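Local coordinates for protein tRNA-splicing ligase RtcB (Thermus thermophilus, PDB 2EPG) that probably joins RNA ends in a GTP-dependent reaction that uses two manganese ions, at residues Glu158-Gly163 with Met297-Asn302; Gly185-Ala190 with His339-Phe344; Gln220-Val225 with Lys475-Arg480. One frame throughout, in Å; residues are numbered along the deposited sequence.

Interaction 1. Residues Glu158-Gly163 with Met297-Asn302; sequences EILKEG and MAAAAN
The carbonyl O of L160, near the C-terminal end of helix 153-162, is met by A299 and N302, about one turn apart on helix 288-321. A299 CA lies 3.4 Å from L160 O, with an angle of 158° at the hydrogen, a well-directed CA-H...O contact. One turn further on, N302 brings CB to 3.2 Å from the same L160 O, and its amide lies near the carbonyls of L160 and K161. N302 CG sits anti to its carbonyl carbon, chi1 -68°, which sets the side chain beside L160 and G163. The two helices cross almost at right angles, 100° between the short segments, with axes only 7.3 Å apart. Small residues, A299 and G163, face the crossing, consistent with this closeness: the CA atoms of G163 and N302 are 4.2 Å apart, and G163 CA rests 3.8 Å from N302 CB. G163 is also where the first helix ends. It donates its N to I159 O at 2.9 Å, then leaves helical angles with a positive phi, a conformation that a side chain would jam against the preceding carbonyl O. The apolar part of the crossing is the pairing of L160 CB with A299 CB at 4.0 Å, while L160 CD2 leans along the A299 backbone, 3.7 Å from A299 O. L160 also touches F303, and A299 touches V195. I159 touches A306 further along helix 288-321, as well as W166 and L167 of helix 164-169, and E162 forms a salt bridge with K169.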
loop_
_atom_site.group_PDB
_atom_site.type_symbol
_atom_site.label_atom_id
_atom_site.label_comp_id
_atom_site.label_asym_id
_atom_site.label_seq_id
_atom_site.Cartn_x
_atom_site.Cartn_y
_atom_site.Cartn_z
ATOM N N GLU A 158 -3.216 3.171 -22.536
ATOM C CA GLU A 158 -3.987 1.960 -22.321
ATOM C C GLU A 158 -3.597 1.384 -20.946
ATOM O O GLU A 158 -4.442 0.857 -20.223
ATOM C CB GLU A 158 -3.702 0.959 -23.441
ATOM C CG GLU A 158 -4.169 1.467 -24.786
ATOM C CD GLU A 158 -3.914 0.488 -25.908
ATOM O OE1 GLU A 158 -3.163 -0.487 -25.682
ATOM O OE2 GLU A 158 -4.457 0.703 -27.016
ATOM N N ILE A 159 -2.325 1.521 -20.587
ATOM C CA ILE A 159 -1.854 1.028 -19.301
ATOM C C ILE A 159 -2.592 1.723 -18.161
ATOM O O ILE A 159 -3.009 1.077 -17.201
ATOM C CB ILE A 159 -0.318 1.214 -19.156
ATOM C CG1 ILE A 159 0.397 0.190 -20.049
ATOM C CG2 ILE A 159 0.126 0.982 -17.721
ATOM C CD1 ILE A 159 1.898 0.273 -20.012
ATOM N N LEU A 160 -2.798 3.031 -18.283
ATOM C CA LEU A 160 -3.495 3.759 -17.233
ATOM C C LEU A 160 -4.920 3.270 -17.021
ATOM O O LEU A 160 -5.475 3.403 -15.927
ATOM C CB LEU A 160 -3.518 5.262 -17.530
ATOM C CG LEU A 160 -2.180 5.983 -17.699
ATOM C CD1 LEU A 160 -2.434 7.496 -17.768
ATOM C CD2 LEU A 160 -1.252 5.661 -16.557
ATOM N N LYS A 161 -5.514 2.705 -18.067
ATOM C CA LYS A 161 -6.886 2.225 -17.991
ATOM C C LYS A 161 -7.002 0.767 -17.609
ATOM O O LYS A 161 -7.900 0.378 -16.855
ATOM C CB LYS A 161 -7.589 2.406 -19.344
ATOM C CG LYS A 161 -7.839 3.842 -19.749
ATOM C CD LYS A 161 -8.399 3.956 -21.182
ATOM C CE LYS A 161 -7.376 3.456 -22.209
ATOM N NZ LYS A 161 -7.835 3.598 -23.619
ATOM N N GLU A 162 -6.087 -0.040 -18.133
ATOM C CA GLU A 162 -6.140 -1.480 -17.922
ATOM C C GLU A 162 -5.325 -2.031 -16.756
ATOM O O GLU A 162 -5.618 -3.118 -16.266
ATOM C CB GLU A 162 -5.753 -2.197 -19.232
ATOM C CG GLU A 162 -5.894 -3.736 -19.195
ATOM C CD GLU A 162 -5.611 -4.404 -20.545
ATOM O OE1 GLU A 162 -5.339 -5.629 -20.573
ATOM O OE2 GLU A 162 -5.678 -3.705 -21.578
ATOM N N GLY A 163 -4.302 -1.308 -16.317
ATOM C CA GLY A 163 -3.506 -1.797 -15.202
ATOM C C GLY A 163 -2.434 -2.823 -15.527
ATOM O O GLY A 163 -1.987 -2.933 -16.674
HETATM N N MSE A 297 -7.157 9.393 -10.226
HETATM C CA MSE A 297 -6.481 8.669 -9.150
HETATM C C MSE A 297 -6.421 7.191 -9.529
HETATM O O MSE A 297 -5.409 6.536 -9.341
HETATM C CB MSE A 297 -7.248 8.861 -7.837
HETATM C CG MSE A 297 -6.583 8.254 -6.631
HETATM SE SE MSE A 297 -7.887 7.138 -5.703
HETATM C CE MSE A 297 -8.794 8.496 -4.712
ATOM N N ALA A 298 -7.514 6.683 -10.083
ATOM C CA ALA A 298 -7.563 5.295 -10.507
ATOM C C ALA A 298 -6.532 5.045 -11.603
ATOM O O ALA A 298 -5.915 3.979 -11.646
ATOM C CB ALA A 298 -8.970 4.946 -11.024
ATOM N N ALA A 299 -6.365 6.021 -12.493
ATOM C CA ALA A 299 -5.401 5.897 -13.587
ATOM C C ALA A 299 -3.995 5.858 -12.985
ATOM O O ALA A 299 -3.151 5.065 -13.391
ATOM C CB ALA A 299 -5.538 7.085 -14.563
ATOM N N ALA A 300 -3.755 6.706 -11.994
ATOM C CA ALA A 300 -2.461 6.724 -11.347
ATOM C C ALA A 300 -2.233 5.368 -10.651
ATOM O O ALA A 300 -1.146 4.797 -10.717
ATOM C CB ALA A 300 -2.411 7.856 -10.333
ATOM N N ALA A 301 -3.265 4.853 -9.985
ATOM C CA ALA A 301 -3.126 3.573 -9.300
ATOM C C ALA A 301 -2.788 2.453 -10.293
ATOM O O ALA A 301 -1.946 1.610 -10.015
ATOM C CB ALA A 301 -4.418 3.242 -8.531
ATOM N N ASN A 302 -3.448 2.446 -11.444
ATOM C CA ASN A 302 -3.205 1.418 -12.451
ATOM C C ASN A 302 -1.783 1.509 -12.967
ATOM O O ASN A 302 -1.172 0.497 -13.315
ATOM C CB ASN A 302 -4.205 1.556 -13.616
ATOM C CG ASN A 302 -5.625 1.215 -13.200
ATOM O OD1 ASN A 302 -6.605 1.523 -13.907
ATOM N ND2 ASN A 302 -5.747 0.557 -12.054
#

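Interaction 2. Residues Gly185-Ala190 with His339-Phe344; sequences GRLPWA and HNNAKF
W189 and F344 cross at about a right angle, the indole presenting the edge of its five-membered ring to the phenyl group. W189 CD1 is 4.0 Å from F344 CE1, which lies near the indole plane; the ring planes make 71° and the centroids are 5.7 Å apart, an oblique aromatic pair. On one face of the indole lies P188 CB, offset toward the rim. L187 also points toward the strand and meets N341 from the opposite direction, with CD2 against the amide end. Its second methyl, CD1, comes 4.2 Å from K343 CE, the lysine running crosswise to it. These residues join a type I beta turn, L187 to A190, to strand 332-347, in which H339, predicted to bind manganese and GMP, precedes N340 at a break. K343 bends at chi3, 62°, which brings its methylene end near L187, while NZ goes on to S183 and to a salt bridge with E182. Replacing L187 by an alanine would probably open a gap between N341 and K343 and leave the lysine chain less firmly confined. F344 also forms a cation-pi contact with R351, and L187 packs on F305 of helix 288-321.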
loop_
_atom_site.group_PDB
_atom_site.type_symbol
_atom_site.label_atom_id
_atom_site.label_comp_id
_atom_site.label_asym_id
_atom_site.label_seq_id
_atom_site.Cartn_x
_atom_site.Cartn_y
_atom_site.Cartn_z
ATOM N N GLY A 185 -5.015 -5.714 -10.078
ATOM C CA GLY A 185 -4.161 -4.667 -10.610
ATOM C C GLY A 185 -4.867 -3.668 -11.503
ATOM O O GLY A 185 -4.236 -3.069 -12.364
ATOM N N ARG A 186 -6.167 -3.470 -11.287
ATOM C CA ARG A 186 -6.954 -2.542 -12.097
ATOM C C ARG A 186 -8.079 -1.882 -11.337
ATOM O O ARG A 186 -9.016 -2.565 -10.917
ATOM C CB ARG A 186 -7.585 -3.276 -13.289
ATOM C CG ARG A 186 -8.468 -2.418 -14.205
ATOM C CD ARG A 186 -9.105 -3.285 -15.305
ATOM N NE ARG A 186 -9.882 -2.537 -16.302
ATOM C CZ ARG A 186 -11.151 -2.155 -16.156
ATOM N NH1 ARG A 186 -11.754 -1.479 -17.132
ATOM N NH2 ARG A 186 -11.823 -2.455 -15.053
ATOM N N LEU A 187 -8.000 -0.569 -11.131
ATOM C CA LEU A 187 -9.118 0.106 -10.487
ATOM C C LEU A 187 -10.049 0.356 -11.670
ATOM O O LEU A 187 -9.609 0.796 -12.733
ATOM C CB LEU A 187 -8.696 1.412 -9.817
ATOM C CG LEU A 187 -8.449 1.225 -8.317
ATOM C CD1 LEU A 187 -7.267 0.285 -8.116
ATOM C CD2 LEU A 187 -8.184 2.570 -7.659
ATOM N N PRO A 188 -11.345 0.055 -11.507
ATOM C CA PRO A 188 -12.345 0.225 -12.567
ATOM C C PRO A 188 -12.672 1.607 -13.115
ATOM O O PRO A 188 -13.174 1.706 -14.226
ATOM C CB PRO A 188 -13.582 -0.441 -11.974
ATOM C CG PRO A 188 -13.423 -0.137 -10.495
ATOM C CD PRO A 188 -11.967 -0.466 -10.276
ATOM N N TRP A 189 -12.400 2.674 -12.382
ATOM C CA TRP A 189 -12.789 3.980 -12.901
ATOM C C TRP A 189 -11.746 4.812 -13.649
ATOM O O TRP A 189 -12.053 5.906 -14.133
ATOM C CB TRP A 189 -13.409 4.799 -11.763
ATOM C CG TRP A 189 -14.689 4.195 -11.231
ATOM C CD1 TRP A 189 -15.182 4.309 -9.960
ATOM C CD2 TRP A 189 -15.639 3.396 -11.957
ATOM N NE1 TRP A 189 -16.373 3.629 -9.848
ATOM C CE2 TRP A 189 -16.676 3.060 -11.060
ATOM C CE3 TRP A 189 -15.712 2.929 -13.278
ATOM C CZ2 TRP A 189 -17.778 2.280 -11.442
ATOM C CZ3 TRP A 189 -16.807 2.153 -13.656
ATOM C CH2 TRP A 189 -17.821 1.835 -12.740
ATOM N N ALA A 190 -10.531 4.292 -13.785
ATOM C CA ALA A 190 -9.474 5.034 -14.463
ATOM C C ALA A 190 -9.917 5.682 -15.769
ATOM O O ALA A 190 -10.643 5.083 -16.551
ATOM C CB ALA A 190 -8.285 4.128 -14.726
ATOM N N HIS A 339 -0.789 0.821 -0.365
ATOM C CA HIS A 339 -0.652 1.361 0.986
ATOM C C HIS A 339 -1.299 2.754 1.017
ATOM O O HIS A 339 -1.532 3.306 2.087
ATOM C CB HIS A 339 0.830 1.434 1.403
ATOM C CG HIS A 339 1.392 0.121 1.865
ATOM N ND1 HIS A 339 2.345 0.026 2.861
ATOM C CD2 HIS A 339 1.088 -1.154 1.516
ATOM C CE1 HIS A 339 2.595 -1.248 3.110
ATOM N NE2 HIS A 339 1.845 -1.985 2.309
ATOM N N ASN A 340 -1.562 3.326 -0.165
ATOM C CA ASN A 340 -2.231 4.633 -0.287
ATOM C C ASN A 340 -3.261 4.482 -1.397
ATOM O O ASN A 340 -2.890 4.225 -2.542
ATOM C CB ASN A 340 -1.272 5.768 -0.701
ATOM C CG ASN A 340 -0.245 6.109 0.363
ATOM O OD1 ASN A 340 -0.559 6.204 1.544
ATOM N ND2 ASN A 340 0.988 6.323 -0.064
ATOM N N ASN A 341 -4.543 4.630 -1.076
ATOM C CA ASN A 341 -5.564 4.507 -2.101
ATOM C C ASN A 341 -6.971 4.722 -1.563
ATOM O O ASN A 341 -7.214 4.554 -0.381
ATOM C CB ASN A 341 -5.492 3.115 -2.720
ATOM C CG ASN A 341 -5.631 3.142 -4.222
ATOM O OD1 ASN A 341 -5.619 2.098 -4.878
ATOM N ND2 ASN A 341 -5.762 4.339 -4.781
ATOM N N ALA A 342 -7.893 5.114 -2.435
ATOM C CA ALA A 342 -9.291 5.265 -2.047
ATOM C C ALA A 342 -9.992 4.312 -3.000
ATOM O O ALA A 342 -9.734 4.327 -4.204
ATOM C CB ALA A 342 -9.780 6.686 -2.259
ATOM N N LYS A 343 -10.865 3.472 -2.463
ATOM C CA LYS A 343 -11.549 2.490 -3.283
ATOM C C LYS A 343 -12.988 2.340 -2.871
ATOM O O LYS A 343 -13.320 2.486 -1.688
ATOM C CB LYS A 343 -10.867 1.132 -3.132
ATOM C CG LYS A 343 -9.357 1.194 -3.312
ATOM C CD LYS A 343 -8.787 -0.179 -3.467
ATOM C CE LYS A 343 -9.335 -0.864 -4.703
ATOM N NZ LYS A 343 -8.989 -2.300 -4.596
ATOM N N PHE A 344 -13.845 2.051 -3.842
ATOM C CA PHE A 344 -15.242 1.839 -3.523
ATOM C C PHE A 344 -15.360 0.387 -3.079
ATOM O O PHE A 344 -14.953 -0.522 -3.792
ATOM C CB PHE A 344 -16.139 2.099 -4.734
ATOM C CG PHE A 344 -16.346 3.566 -5.021
ATOM C CD1 PHE A 344 -15.546 4.230 -5.948
ATOM C CD2 PHE A 344 -17.331 4.283 -4.347
ATOM C CE1 PHE A 344 -15.736 5.600 -6.198
ATOM C CE2 PHE A 344 -17.526 5.641 -4.587
ATOM C CZ PHE A 344 -16.730 6.302 -5.516
#

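Interaction 3. Residues Gln220-Val225 with Lys475-Arg480; sequences QYVDEV and KVARLR
Y221 and R480 form the antiparallel hydrogen-bonded pair at one end of this strand contact: R480 N donates to Y221 O at 2.9 Å, nearly straight at 171°, and Y221 N returns a bond to R480 O. Further along, D223 N binds R478 O and R478 N binds E224 O. V222 with L479 and V225 with A477 are non-hydrogen-bonded pairs, with CA-H...O contacts such as A477 CA to E224 O filling in between. The register slips by one residue between V222 and E224, a beta bulge in strand 216-225, and on strand 474-486 V476 and A477 both face V393 in a classic beta bulge.

Charge pairs gather round R478. Its chain bends at chi3, 70°, turning the guanidinium toward D223, which it grips side-on with two nitrogens: NE to OD2 at 3.0 Å, on the syn lone pair of that oxygen, and NH1 to OD1 at 3.1 Å. The planes of the two groups are 53° apart, so the fork is skewed rather than flat. E224 OE1 stands over one guanidinium face, 3.7 Å from R478 NH1, a long salt bridge of charges alone; OE1 lies well out of the guanidinium plane and no N-H points at it, its hydrogen bond being with Y226 OH. Y390 adds a cation-pi contact to R478.

On the same face, Y221 and R480 run side by side in one direction. R480 CB lies over the tyrosine ring, 4.2 Å from its centroid, a CH-pi contact, while Y221 OH reaches R480 CD at 3.4 Å. On the opposite face, with V222, L479, V225 and A477, V222 CG2 meets L479 CD1 at 3.9 Å and V222 CG1 meets A477 CB. The Q220 amide crosses L479, Q220 OE1 3.6 Å from L479 CD2, and hydrogen-bonds to T242 and E218.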
loop_
_atom_site.group_PDB
_atom_site.type_symbol
_atom_site.label_atom_id
_atom_site.label_comp_id
_atom_site.label_asym_id
_atom_site.label_seq_id
_atom_site.Cartn_x
_atom_site.Cartn_y
_atom_site.Cartn_z
ATOM N N GLN A 220 15.033 -11.297 0.111
ATOM C CA GLN A 220 15.023 -11.657 1.523
ATOM C C GLN A 220 14.798 -13.159 1.674
ATOM O O GLN A 220 14.660 -13.906 0.687
ATOM C CB GLN A 220 13.850 -10.942 2.234
ATOM C CG GLN A 220 13.397 -9.613 1.618
ATOM C CD GLN A 220 11.904 -9.303 1.833
ATOM O OE1 GLN A 220 11.019 -10.007 1.319
ATOM N NE2 GLN A 220 11.624 -8.252 2.592
ATOM N N TYR A 221 14.767 -13.603 2.922
ATOM C CA TYR A 221 14.466 -14.994 3.191
ATOM C C TYR A 221 13.509 -15.011 4.378
ATOM O O TYR A 221 13.526 -14.112 5.217
ATOM C CB TYR A 221 15.737 -15.825 3.462
ATOM C CG TYR A 221 16.515 -15.483 4.719
ATOM C CD1 TYR A 221 17.523 -14.513 4.703
ATOM C CD2 TYR A 221 16.259 -16.150 5.915
ATOM C CE1 TYR A 221 18.258 -14.221 5.847
ATOM C CE2 TYR A 221 16.982 -15.868 7.062
ATOM C CZ TYR A 221 17.980 -14.905 7.022
ATOM O OH TYR A 221 18.689 -14.629 8.163
ATOM N N VAL A 222 12.636 -16.005 4.413
ATOM C CA VAL A 222 11.680 -16.124 5.502
ATOM C C VAL A 222 12.482 -16.644 6.700
ATOM O O VAL A 222 13.069 -17.717 6.611
ATOM C CB VAL A 222 10.573 -17.137 5.129
ATOM C CG1 VAL A 222 9.615 -17.318 6.281
ATOM C CG2 VAL A 222 9.834 -16.659 3.883
ATOM N N ASP A 223 12.552 -15.893 7.797
ATOM C CA ASP A 223 13.314 -16.403 8.933
ATOM C C ASP A 223 12.435 -16.897 10.084
ATOM O O ASP A 223 12.935 -17.480 11.047
ATOM C CB ASP A 223 14.348 -15.373 9.431
ATOM C CG ASP A 223 13.785 -14.392 10.433
ATOM O OD1 ASP A 223 14.590 -13.750 11.144
ATOM O OD2 ASP A 223 12.552 -14.247 10.512
ATOM N N GLU A 224 11.124 -16.687 9.973
ATOM C CA GLU A 224 10.220 -17.142 11.010
ATOM C C GLU A 224 8.808 -17.338 10.468
ATOM O O GLU A 224 8.323 -16.537 9.662
ATOM C CB GLU A 224 10.214 -16.132 12.164
ATOM C CG GLU A 224 9.861 -16.728 13.518
ATOM C CD GLU A 224 10.557 -16.014 14.671
ATOM O OE1 GLU A 224 10.157 -14.873 15.002
ATOM O OE2 GLU A 224 11.515 -16.597 15.236
ATOM N N VAL A 225 8.161 -18.418 10.894
ATOM C CA VAL A 225 6.797 -18.698 10.475
ATOM C C VAL A 225 5.936 -18.765 11.735
ATOM O O VAL A 225 6.226 -19.548 12.642
ATOM C CB VAL A 225 6.704 -20.027 9.702
ATOM C CG1 VAL A 225 5.247 -20.405 9.500
ATOM C CG2 VAL A 225 7.412 -19.886 8.347
ATOM N N LYS A 475 -0.429 -12.582 12.371
ATOM C CA LYS A 475 0.955 -12.769 11.945
ATOM C C LYS A 475 1.133 -14.082 11.225
ATOM O O LYS A 475 0.679 -15.120 11.695
ATOM C CB LYS A 475 1.905 -12.745 13.137
ATOM C CG LYS A 475 2.102 -11.365 13.706
ATOM C CD LYS A 475 2.961 -11.391 14.956
ATOM C CE LYS A 475 4.360 -11.871 14.668
ATOM N NZ LYS A 475 5.179 -11.876 15.935
ATOM N N VAL A 476 1.798 -14.035 10.076
ATOM C CA VAL A 476 2.039 -15.240 9.307
ATOM C C VAL A 476 3.524 -15.527 9.208
ATOM O O VAL A 476 3.960 -16.639 9.490
ATOM C CB VAL A 476 1.448 -15.133 7.894
ATOM C CG1 VAL A 476 1.744 -16.417 7.120
ATOM C CG2 VAL A 476 -0.055 -14.859 7.990
ATOM N N ALA A 477 4.312 -14.532 8.808
ATOM C CA ALA A 477 5.755 -14.750 8.702
ATOM C C ALA A 477 6.558 -13.475 8.791
ATOM O O ALA A 477 6.011 -12.375 8.704
ATOM C CB ALA A 477 6.091 -15.486 7.389
ATOM N N ARG A 478 7.865 -13.639 8.985
ATOM C CA ARG A 478 8.785 -12.519 9.059
ATOM C C ARG A 478 9.855 -12.764 8.020
ATOM O O ARG A 478 10.287 -13.900 7.828
ATOM C CB ARG A 478 9.429 -12.385 10.442
ATOM C CG ARG A 478 10.300 -11.143 10.539
ATOM C CD ARG A 478 10.836 -10.925 11.948
ATOM N NE ARG A 478 11.833 -11.922 12.319
ATOM C CZ ARG A 478 12.243 -12.127 13.564
ATOM N NH1 ARG A 478 13.157 -13.049 13.824
ATOM N NH2 ARG A 478 11.722 -11.416 14.552
ATOM N N LEU A 479 10.278 -11.682 7.373
ATOM C CA LEU A 479 11.257 -11.707 6.301
ATOM C C LEU A 479 12.494 -10.870 6.650
ATOM O O LEU A 479 12.371 -9.726 7.090
ATOM C CB LEU A 479 10.617 -11.132 5.025
ATOM C CG LEU A 479 9.552 -11.866 4.193
ATOM C CD1 LEU A 479 8.972 -13.043 4.923
ATOM C CD2 LEU A 479 8.481 -10.863 3.763
ATOM N N ARG A 480 13.678 -11.434 6.429
ATOM C CA ARG A 480 14.923 -10.724 6.699
ATOM C C ARG A 480 15.608 -10.412 5.360
ATOM O O ARG A 480 15.731 -11.279 4.495
ATOM C CB ARG A 480 15.817 -11.586 7.595
ATOM C CG ARG A 480 17.066 -10.874 8.075
ATOM C CD ARG A 480 17.685 -11.557 9.288
ATOM N NE ARG A 480 18.774 -10.743 9.811
ATOM C CZ ARG A 480 19.931 -10.560 9.182
ATOM N NH1 ARG A 480 20.867 -9.790 9.724
ATOM N NH2 ARG A 480 20.165 -11.169 8.021
#

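In the fold
Interactions 1 and 2 are neighbours, their centres 9 Å apart: A190 packs on L160 and N302, and A342 on M297, so the loop 185-190 is wedged between the helix crossing and strand 332-347. Interaction 2 leads toward the predicted active site, since H339 meets H410, the predicted GMP-histidine, and the side chain of N341 is about 9 Å from that of D106, a predicted manganese ligand. Interaction 3 lies across the centre of the chain, its centre about 28 Å from that of interaction 2 and 32 Å from that of interaction 1. It borders the predicted GMP site, the side chain of Q220 being about 3 Å from those of E218 and S391.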